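PDB 1G0D: protein-glutamine gamma-glutamyltransferase, which catalyses calcium-dependent cross-linking of proteins, joining peptide-bound glutamine to the amino group of lysine, and likewise to free amines. Local coordinates for residues Leu312-Glu317 with Tyr400-Lys405; Ala504-Leu509 with Lys526-Thr531; Glu599-Tyr604 with Leu649-Met654. One frame throughout, in Å; residues are numbered along the deposited sequence.

Along the chain the three contacts follow one another in series. Interactions 1 and 2 both belong to the same mixed seven-stranded sheet, yet they lie at its two margins, on the outermost strands 307-312 and 525-532. Their centres are nevertheless about 16 Å apart, short for opposite margins of a seven-stranded sheet and consistent with a curled one. The turn after strand 307-312 packs on strand 502-513, Leu316 CD1 lying 3.9 Å from Leu509 CD1, so the two margins meet. Interaction 3 stands apart, in the C-terminal Ig-like domain: its centre is about 59 Å from that of interaction 1 and about 58 Å from that of interaction 2, in keeping with the elongated multidomain chain.

Interaction 1. Residues Leu312-Glu317 with Tyr400-Lys405; sequences LNERLE and YWIVQK
Leu312 pairs with Ile402 in a short parallel bridge, and the two backbone hydrogen bonds straddle Ile402. Leu312 N gives its hydrogen to Trp401 O (2.8 Å, 166° at the hydrogen), and Leu312 O accepts from Val403 N at 3.1 Å.

The charged contact follows at the exposed end. Glu314 OE2 and Lys405 NZ form a salt bridge of 3.0 Å, weak as a hydrogen bond; the two side chains run past one another, pointing opposite ways, and the lysine has to bend at several torsions to bring its amine back toward the Glu314 carboxylate.

Apolar contact is divided between two places. Ile402 sends CG2 to Glu314 CG (3.8 Å) and CD1 to Leu316 CD2 (3.9 Å), so its two branches reach two residues of the turn. Leu312 instead turns its CD2 to the edge of the Tyr400 ring, near the ring plane, although the modelled approach is too close to be trusted in detail. An alanine here in place of Leu312 would remove both methyls, and the edge of the Tyr400 ring would probably lose its cover from this segment.

Bonds inside 312-317 fix the turn. Leu316 N reaches Asn313 O at 3.1 Å, and the Asn313 amide grips Glu317 twice: OD1 accepts from Glu317 N, while ND2 donates in its own plane to the anti lone pair of Glu317 OE1 (3.1 Å). Glu317 is also salt-bridged to Arg525.

Together these features describe a parallel edge pairing of strands 307-312 and 397-403 that ends in a type I beta turn, at the margin of a mixed sheet whose next strand, 409-414, forms a hairpin with 397-403.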
loop_
_atom_site.group_PDB
_atom_site.type_symbol
_atom_site.label_atom_id
_atom_site.label_comp_id
_atom_site.label_asym_id
_atom_site.label_seq_id
_atom_site.Cartn_x
_atom_site.Cartn_y
_atom_site.Cartn_z
ATOM N N LEU A 312 9.467 21.656 24.138
ATOM C CA LEU A 312 10.867 21.651 23.797
ATOM C C LEU A 312 11.571 22.496 24.861
ATOM O O LEU A 312 10.935 23.227 25.601
ATOM C CB LEU A 312 11.015 22.308 22.424
ATOM C CG LEU A 312 11.187 21.493 21.132
ATOM C CD1 LEU A 312 10.614 20.133 21.307
ATOM C CD2 LEU A 312 10.547 22.230 19.964
ATOM N N ASN A 313 12.877 22.401 24.963
ATOM C CA ASN A 313 13.550 23.232 25.925
ATOM C C ASN A 313 14.095 24.382 25.110
ATOM O O ASN A 313 13.806 24.489 23.917
ATOM C CB ASN A 313 14.676 22.478 26.596
ATOM C CG ASN A 313 15.701 21.981 25.620
ATOM O OD1 ASN A 313 15.845 22.498 24.510
ATOM N ND2 ASN A 313 16.426 20.949 26.026
ATOM N N GLU A 314 14.886 25.243 25.744
ATOM C CA GLU A 314 15.468 26.388 25.048
ATOM C C GLU A 314 16.520 25.946 24.020
ATOM O O GLU A 314 16.822 26.682 23.067
ATOM C CB GLU A 314 16.082 27.372 26.055
ATOM C CG GLU A 314 15.072 28.169 26.895
ATOM C CD GLU A 314 15.122 27.781 28.361
ATOM O OE1 GLU A 314 15.398 28.661 29.213
ATOM O OE2 GLU A 314 14.883 26.580 28.647
ATOM N N ARG A 315 17.080 24.755 24.203
ATOM C CA ARG A 315 18.061 24.249 23.250
ATOM C C ARG A 315 17.378 23.592 22.071
ATOM O O ARG A 315 18.023 22.898 21.295
ATOM C CB ARG A 315 18.976 23.235 23.908
ATOM C CG ARG A 315 19.570 23.754 25.170
ATOM C CD ARG A 315 20.540 22.770 25.736
ATOM N NE ARG A 315 21.827 22.866 25.072
ATOM C CZ ARG A 315 22.318 21.911 24.298
ATOM N NH1 ARG A 315 23.503 22.059 23.718
ATOM N NH2 ARG A 315 21.613 20.807 24.100
ATOM N N LEU A 316 16.062 23.797 21.957
ATOM C CA LEU A 316 15.300 23.233 20.863
ATOM C C LEU A 316 15.191 21.731 20.967
ATOM O O LEU A 316 15.267 21.033 19.955
ATOM C CB LEU A 316 15.979 23.551 19.537
ATOM C CG LEU A 316 15.539 24.807 18.806
ATOM C CD1 LEU A 316 14.724 24.406 17.582
ATOM C CD2 LEU A 316 14.762 25.709 19.785
ATOM N N GLU A 317 15.010 21.206 22.164
ATOM C CA GLU A 317 14.919 19.769 22.252
ATOM C C GLU A 317 13.738 19.286 23.053
ATOM O O GLU A 317 13.285 19.967 23.955
ATOM C CB GLU A 317 16.192 19.228 22.861
ATOM C CG GLU A 317 17.269 20.243 22.976
ATOM C CD GLU A 317 18.553 19.593 23.388
ATOM O OE1 GLU A 317 18.818 19.544 24.619
ATOM O OE2 GLU A 317 19.278 19.120 22.472
ATOM N N TYR A 400 4.153 23.603 19.068
ATOM C CA TYR A 400 5.411 23.491 19.820
ATOM C C TYR A 400 5.619 24.612 20.841
ATOM O O TYR A 400 5.254 25.749 20.580
ATOM C CB TYR A 400 6.577 23.547 18.878
ATOM C CG TYR A 400 6.844 22.265 18.166
ATOM C CD1 TYR A 400 6.097 21.901 17.036
ATOM C CD2 TYR A 400 7.934 21.472 18.535
ATOM C CE1 TYR A 400 6.451 20.779 16.278
ATOM C CE2 TYR A 400 8.303 20.354 17.793
ATOM C CZ TYR A 400 7.569 20.012 16.655
ATOM O OH TYR A 400 8.028 18.960 15.875
ATOM N N TRP A 401 6.219 24.305 21.987
ATOM C CA TRP A 401 6.461 25.333 22.999
ATOM C C TRP A 401 7.849 25.275 23.611
ATOM O O TRP A 401 8.405 24.194 23.817
ATOM C CB TRP A 401 5.466 25.221 24.138
ATOM C CG TRP A 401 4.048 25.255 23.708
ATOM C CD1 TRP A 401 3.348 24.250 23.102
ATOM C CD2 TRP A 401 3.125 26.334 23.887
ATOM N NE1 TRP A 401 2.048 24.641 22.894
ATOM C CE2 TRP A 401 1.889 25.922 23.371
ATOM C CE3 TRP A 401 3.226 27.617 24.435
ATOM C CZ2 TRP A 401 0.772 26.735 23.385
ATOM C CZ3 TRP A 401 2.111 28.420 24.453
ATOM C CH2 TRP A 401 0.907 27.982 23.934
ATOM N N ILE A 402 8.416 26.452 23.877
ATOM C CA ILE A 402 9.709 26.551 24.547
ATOM C C ILE A 402 9.332 26.737 26.020
ATOM O O ILE A 402 8.818 27.788 26.422
ATOM C CB ILE A 402 10.511 27.808 24.127
ATOM C CG1 ILE A 402 10.844 27.759 22.621
ATOM C CG2 ILE A 402 11.710 27.963 25.050
ATOM C CD1 ILE A 402 12.245 27.335 22.269
ATOM N N VAL A 403 9.526 25.713 26.827
ATOM C CA VAL A 403 9.215 25.857 28.235
ATOM C C VAL A 403 10.525 26.100 28.954
ATOM O O VAL A 403 11.450 25.281 28.868
ATOM C CB VAL A 403 8.583 24.585 28.816
ATOM C CG1 VAL A 403 8.177 24.858 30.241
ATOM C CG2 VAL A 403 7.369 24.145 27.961
ATOM N N GLN A 404 10.612 27.233 29.649
ATOM C CA GLN A 404 11.815 27.593 30.387
ATOM C C GLN A 404 11.904 26.873 31.730
ATOM O O GLN A 404 10.920 26.298 32.199
ATOM C CB GLN A 404 11.841 29.102 30.587
ATOM C CG GLN A 404 11.730 29.898 29.278
ATOM C CD GLN A 404 11.385 31.365 29.522
ATOM O OE1 GLN A 404 10.552 31.947 28.825
ATOM N NE2 GLN A 404 12.022 31.968 30.532
ATOM N N LYS A 405 13.090 26.907 32.341
ATOM C CA LYS A 405 13.328 26.235 33.617
ATOM C C LYS A 405 12.462 26.797 34.738
ATOM O O LYS A 405 12.374 26.217 35.832
ATOM C CB LYS A 405 14.813 26.315 33.995
ATOM C CG LYS A 405 15.769 25.634 33.000
ATOM C CD LYS A 405 15.141 24.374 32.354
ATOM C CE LYS A 405 14.952 24.463 30.808
ATOM N NZ LYS A 405 13.512 24.516 30.406
#

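Interaction 2. Residues Ala504-Leu509 with Lys526-Thr531; sequences AQLTML and KTISVT
Met508 and Lys526, with the most surface covered here, lie side by side and point the same way, their tips meeting where Met508 CE comes 3.8 Å from Lys526 NZ. Their backbones form a hydrogen-bonded antiparallel pair of the beta hairpin 502-513/525-532, at the seven-stranded sheet's edge: Met508 N to Lys526 O is short and straight (2.7 Å, 164°), whereas the return bond from Lys526 N to Met508 O is weak. The amine's salt bridge to Glu540 and bond to Val541 O hold the lysine alongside the methionine. Both residues share a face with Leu506 and Ile528, and Leu506 CB meets Ile528 CG2 at 3.9 Å.

Thr527 sits on the other face, in a non-hydrogen-bonded pair with Thr507. With OG1 beside the backbone N (chi1 -77°), its hydroxyl meets Thr507 OG1 at 3.2 Å in a hydrogen bond of undecided direction, leaving CG2 turned to Gln505 NE2 (3.4 Å). The same amide nitrogen makes a weak bond to Ser529 OG.

Hydroxyls and amide thus suit the face of the exposed Thr527 and Ser529; the aliphatic face, whose one charge is Lys526, turns to strand 536-544 and is likely to be packed inward.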
loop_
_atom_site.group_PDB
_atom_site.type_symbol
_atom_site.label_atom_id
_atom_site.label_comp_id
_atom_site.label_asym_id
_atom_site.label_seq_id
_atom_site.Cartn_x
_atom_site.Cartn_y
_atom_site.Cartn_z
ATOM N N ALA A 504 17.974 39.498 15.869
ATOM C CA ALA A 504 17.430 38.305 16.500
ATOM C C ALA A 504 18.484 37.206 16.687
ATOM O O ALA A 504 19.629 37.322 16.239
ATOM C CB ALA A 504 16.228 37.786 15.689
ATOM N N GLN A 505 18.098 36.152 17.390
ATOM C CA GLN A 505 19.014 35.059 17.648
ATOM C C GLN A 505 18.601 33.909 16.775
ATOM O O GLN A 505 17.470 33.440 16.854
ATOM C CB GLN A 505 18.932 34.645 19.115
ATOM C CG GLN A 505 20.175 33.938 19.650
ATOM C CD GLN A 505 21.320 34.893 19.902
ATOM O OE1 GLN A 505 21.110 36.035 20.334
ATOM N NE2 GLN A 505 22.544 34.437 19.628
ATOM N N LEU A 506 19.537 33.432 15.976
ATOM C CA LEU A 506 19.268 32.370 15.040
ATOM C C LEU A 506 19.927 31.041 15.391
ATOM O O LEU A 506 21.125 30.856 15.191
ATOM C CB LEU A 506 19.741 32.845 13.669
ATOM C CG LEU A 506 19.332 32.266 12.315
ATOM C CD1 LEU A 506 20.546 31.631 11.657
ATOM C CD2 LEU A 506 18.210 31.290 12.461
ATOM N N THR A 507 19.140 30.103 15.894
ATOM C CA THR A 507 19.659 28.779 16.220
ATOM C C THR A 507 19.384 27.773 15.093
ATOM O O THR A 507 18.260 27.670 14.615
ATOM C CB THR A 507 18.989 28.238 17.477
ATOM O OG1 THR A 507 19.061 29.216 18.523
ATOM C CG2 THR A 507 19.649 26.934 17.900
ATOM N N MET A 508 20.396 27.020 14.679
ATOM C CA MET A 508 20.225 26.019 13.627
ATOM C C MET A 508 20.809 24.678 14.035
ATOM O O MET A 508 21.885 24.624 14.621
ATOM C CB MET A 508 20.921 26.461 12.356
ATOM C CG MET A 508 20.870 27.919 12.115
ATOM S SD MET A 508 22.102 28.222 10.859
ATOM C CE MET A 508 23.008 29.630 11.551
ATOM N N LEU A 509 20.098 23.593 13.755
ATOM C CA LEU A 509 20.600 22.257 14.075
ATOM C C LEU A 509 20.374 21.359 12.895
ATOM O O LEU A 509 19.457 21.553 12.124
ATOM C CB LEU A 509 19.854 21.590 15.222
ATOM C CG LEU A 509 19.234 22.178 16.483
ATOM C CD1 LEU A 509 18.128 23.194 16.177
ATOM C CD2 LEU A 509 18.672 20.968 17.269
ATOM N N LYS A 526 24.314 25.123 15.850
ATOM C CA LYS A 526 25.019 26.403 15.696
ATOM C C LYS A 526 24.069 27.560 15.954
ATOM O O LYS A 526 22.974 27.583 15.420
ATOM C CB LYS A 526 25.559 26.477 14.264
ATOM C CG LYS A 526 26.209 27.768 13.798
ATOM C CD LYS A 526 26.536 27.607 12.292
ATOM C CE LYS A 526 27.259 28.799 11.668
ATOM N NZ LYS A 526 26.612 29.197 10.368
ATOM N N THR A 527 24.475 28.510 16.783
ATOM C CA THR A 527 23.630 29.668 17.054
ATOM C C THR A 527 24.350 30.934 16.645
ATOM O O THR A 527 25.511 31.123 16.974
ATOM C CB THR A 527 23.262 29.784 18.516
ATOM O OG1 THR A 527 22.239 28.828 18.808
ATOM C CG2 THR A 527 22.730 31.170 18.816
ATOM N N ILE A 528 23.652 31.799 15.927
ATOM C CA ILE A 528 24.234 33.033 15.453
ATOM C C ILE A 528 23.408 34.187 15.914
ATOM O O ILE A 528 22.245 34.024 16.272
ATOM C CB ILE A 528 24.283 33.058 13.903
ATOM C CG1 ILE A 528 25.719 33.282 13.445
ATOM C CG2 ILE A 528 23.372 34.157 13.336
ATOM C CD1 ILE A 528 26.691 32.208 13.898
ATOM N N SER A 529 24.024 35.356 15.928
ATOM C CA SER A 529 23.305 36.561 16.290
ATOM C C SER A 529 23.158 37.268 14.967
ATOM O O SER A 529 24.111 37.395 14.187
ATOM C CB SER A 529 24.080 37.408 17.286
ATOM O OG SER A 529 23.568 37.189 18.593
ATOM N N VAL A 530 21.951 37.732 14.716
ATOM C CA VAL A 530 21.661 38.329 13.446
ATOM C C VAL A 530 20.984 39.692 13.529
ATOM O O VAL A 530 20.221 39.965 14.472
ATOM C CB VAL A 530 20.781 37.292 12.650
ATOM C CG1 VAL A 530 19.412 37.834 12.316
ATOM C CG2 VAL A 530 21.502 36.846 11.432
ATOM N N THR A 531 21.329 40.576 12.594
ATOM C CA THR A 531 20.619 41.857 12.498
ATOM C C THR A 531 20.330 41.982 11.023
ATOM O O THR A 531 21.229 42.173 10.202
ATOM C CB THR A 531 21.393 43.111 12.994
ATOM O OG1 THR A 531 20.492 44.239 12.966
ATOM C CG2 THR A 531 22.627 43.386 12.132
#

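Interaction 3. Residues Glu599-Tyr604 with Leu649-Met654; sequences EPLTAY and LSFSPM
This is an antiparallel strand pairing near the surface of the C-terminal Ig-like domain, where strand 601-608 runs between 588-590 and 644-651 in a three-stranded sheet. The short segments 601-604 and 649-651 run antiparallel, with 147° between their N-to-C directions and axes 4.7 Å apart at their closest. Reciprocal hydrogen bonds define the register. Leu601 and Phe651 exchange two bonds, each 2.7 Å between N of one residue and O of the other, and Ala603 and Leu649 exchange two more. Between these rungs Thr602 and Ser650 form a non-hydrogen-bonded pair, in which Leu601 O also receives a CA-H...O contact from Ser650 CA and Leu649 O one from Thr602 CA.

On the Thr602 and Ser650 face the hydroxyls meet directly: Thr602 OG1 lies 3.0 Å from Ser650 OG, a hydrogen bond in which either could be the donor.

The opposite face carries the apolar contact. Leu601 CD1 sits over one face of the Phe651 ring, 3.4 Å from its centroid and 18° off the normal, a CH-pi contact. Phe651 adopts the rotamer with CG between the backbone N and carbonyl carbon (chi1 70°), which swings the ring across beneath the leucine, while Ala603 CB reaches the ring edge, in its plane, 3.9 Å from Phe651 CE1. The other leucine methyl, CD2, meets Pro653 CG at 3.6 Å, so the two branches of Leu601 join ring and proline.

Leu649 and Phe651 also touch Leu628 on strand 628-634, which belongs to the other sheet of the domain. Two antiparallel strands thus bond along their backbones and turn apolar side chains toward a facing sheet, as in the beta sandwich of an immunoglobulin-like domain, here the C-terminal Ig-like domain of the transglutaminase family.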
loop_
_atom_site.group_PDB
_atom_site.type_symbol
_atom_site.label_atom_id
_atom_site.label_comp_id
_atom_site.label_asym_id
_atom_site.label_seq_id
_atom_site.Cartn_x
_atom_site.Cartn_y
_atom_site.Cartn_z
ATOM N N GLU A 599 10.377 -16.190 -24.991
ATOM C CA GLU A 599 11.551 -16.016 -25.822
ATOM C C GLU A 599 12.624 -15.411 -24.909
ATOM O O GLU A 599 12.448 -14.325 -24.332
ATOM C CB GLU A 599 11.237 -15.029 -26.952
ATOM C CG GLU A 599 11.806 -15.335 -28.320
ATOM C CD GLU A 599 10.742 -15.851 -29.263
ATOM O OE1 GLU A 599 10.213 -16.959 -29.004
ATOM O OE2 GLU A 599 10.431 -15.154 -30.258
ATOM N N PRO A 600 13.734 -16.128 -24.733
ATOM C CA PRO A 600 14.852 -15.698 -23.899
ATOM C C PRO A 600 15.411 -14.333 -24.226
ATOM O O PRO A 600 15.775 -14.070 -25.369
ATOM C CB PRO A 600 15.886 -16.794 -24.124
ATOM C CG PRO A 600 15.051 -18.016 -24.417
ATOM C CD PRO A 600 13.955 -17.477 -25.281
ATOM N N LEU A 601 15.503 -13.465 -23.212
ATOM C CA LEU A 601 16.064 -12.126 -23.418
ATOM C C LEU A 601 17.030 -11.774 -22.291
ATOM O O LEU A 601 17.040 -12.447 -21.243
ATOM C CB LEU A 601 14.973 -11.047 -23.507
ATOM C CG LEU A 601 13.824 -11.035 -22.512
ATOM C CD1 LEU A 601 14.342 -10.754 -21.124
ATOM C CD2 LEU A 601 12.828 -9.985 -22.932
ATOM N N THR A 602 17.829 -10.720 -22.520
ATOM C CA THR A 602 18.831 -10.232 -21.561
ATOM C C THR A 602 18.604 -8.774 -21.158
ATOM O O THR A 602 18.536 -7.865 -22.002
ATOM C CB THR A 602 20.285 -10.378 -22.128
ATOM O OG1 THR A 602 20.512 -11.746 -22.446
ATOM C CG2 THR A 602 21.345 -9.981 -21.106
ATOM N N ALA A 603 18.500 -8.599 -19.838
ATOM C CA ALA A 603 18.298 -7.319 -19.168
ATOM C C ALA A 603 19.647 -6.919 -18.584
ATOM O O ALA A 603 20.394 -7.761 -18.071
ATOM C CB ALA A 603 17.250 -7.469 -18.048
ATOM N N TYR A 604 19.931 -5.625 -18.647
ATOM C CA TYR A 604 21.195 -5.055 -18.208
ATOM C C TYR A 604 21.045 -3.939 -17.201
ATOM O O TYR A 604 20.415 -2.929 -17.489
ATOM C CB TYR A 604 21.932 -4.476 -19.407
ATOM C CG TYR A 604 22.275 -5.501 -20.448
ATOM C CD1 TYR A 604 21.392 -5.801 -21.476
ATOM C CD2 TYR A 604 23.474 -6.214 -20.376
ATOM C CE1 TYR A 604 21.692 -6.798 -22.407
ATOM C CE2 TYR A 604 23.782 -7.206 -21.293
ATOM C CZ TYR A 604 22.889 -7.503 -22.305
ATOM O OH TYR A 604 23.178 -8.530 -23.180
ATOM N N LEU A 649 21.093 -10.301 -16.598
ATOM C CA LEU A 649 20.390 -11.547 -16.298
ATOM C C LEU A 649 19.644 -11.961 -17.573
ATOM O O LEU A 649 19.248 -11.109 -18.362
ATOM C CB LEU A 649 19.353 -11.265 -15.199
ATOM C CG LEU A 649 18.942 -12.227 -14.068
ATOM C CD1 LEU A 649 17.604 -11.756 -13.487
ATOM C CD2 LEU A 649 18.826 -13.668 -14.552
ATOM N N SER A 650 19.450 -13.251 -17.793
ATOM C CA SER A 650 18.694 -13.675 -18.959
ATOM C C SER A 650 17.433 -14.294 -18.450
ATOM O O SER A 650 17.453 -14.918 -17.391
ATOM C CB SER A 650 19.433 -14.722 -19.742
ATOM O OG SER A 650 19.701 -14.242 -21.046
ATOM N N PHE A 651 16.328 -14.104 -19.167
ATOM C CA PHE A 651 15.060 -14.694 -18.759
ATOM C C PHE A 651 14.045 -14.603 -19.900
ATOM O O PHE A 651 14.268 -13.880 -20.880
ATOM C CB PHE A 651 14.540 -14.025 -17.479
ATOM C CG PHE A 651 14.080 -12.616 -17.672
ATOM C CD1 PHE A 651 14.993 -11.575 -17.698
ATOM C CD2 PHE A 651 12.731 -12.331 -17.864
ATOM C CE1 PHE A 651 14.567 -10.272 -17.921
ATOM C CE2 PHE A 651 12.313 -11.037 -18.086
ATOM C CZ PHE A 651 13.229 -10.010 -18.119
ATOM N N SER A 652 12.953 -15.358 -19.789
ATOM C CA SER A 652 11.926 -15.384 -20.827
ATOM C C SER A 652 10.585 -14.870 -20.290
ATOM O O SER A 652 9.940 -15.546 -19.480
ATOM C CB SER A 652 11.769 -16.817 -21.335
ATOM O OG SER A 652 12.857 -17.192 -22.172
ATOM N N PRO A 653 10.122 -13.692 -20.765
ATOM C CA PRO A 653 8.846 -13.208 -20.237
ATOM C C PRO A 653 7.782 -14.317 -20.107
ATOM O O PRO A 653 7.840 -15.340 -20.781
ATOM C CB PRO A 653 8.476 -12.089 -21.202
ATOM C CG PRO A 653 9.801 -11.569 -21.661
ATOM C CD PRO A 653 10.671 -12.786 -21.792
ATOM N N MET A 654 6.836 -14.131 -19.199
ATOM C CA MET A 654 5.828 -15.132 -18.989
ATOM C C MET A 654 4.507 -14.762 -19.626
ATOM O O MET A 654 3.786 -15.612 -20.122
ATOM C CB MET A 654 5.647 -15.341 -17.501
ATOM C CG MET A 654 6.802 -16.041 -16.885
ATOM S SD MET A 654 6.696 -16.100 -15.101
ATOM C CE MET A 654 6.824 -14.304 -14.625
#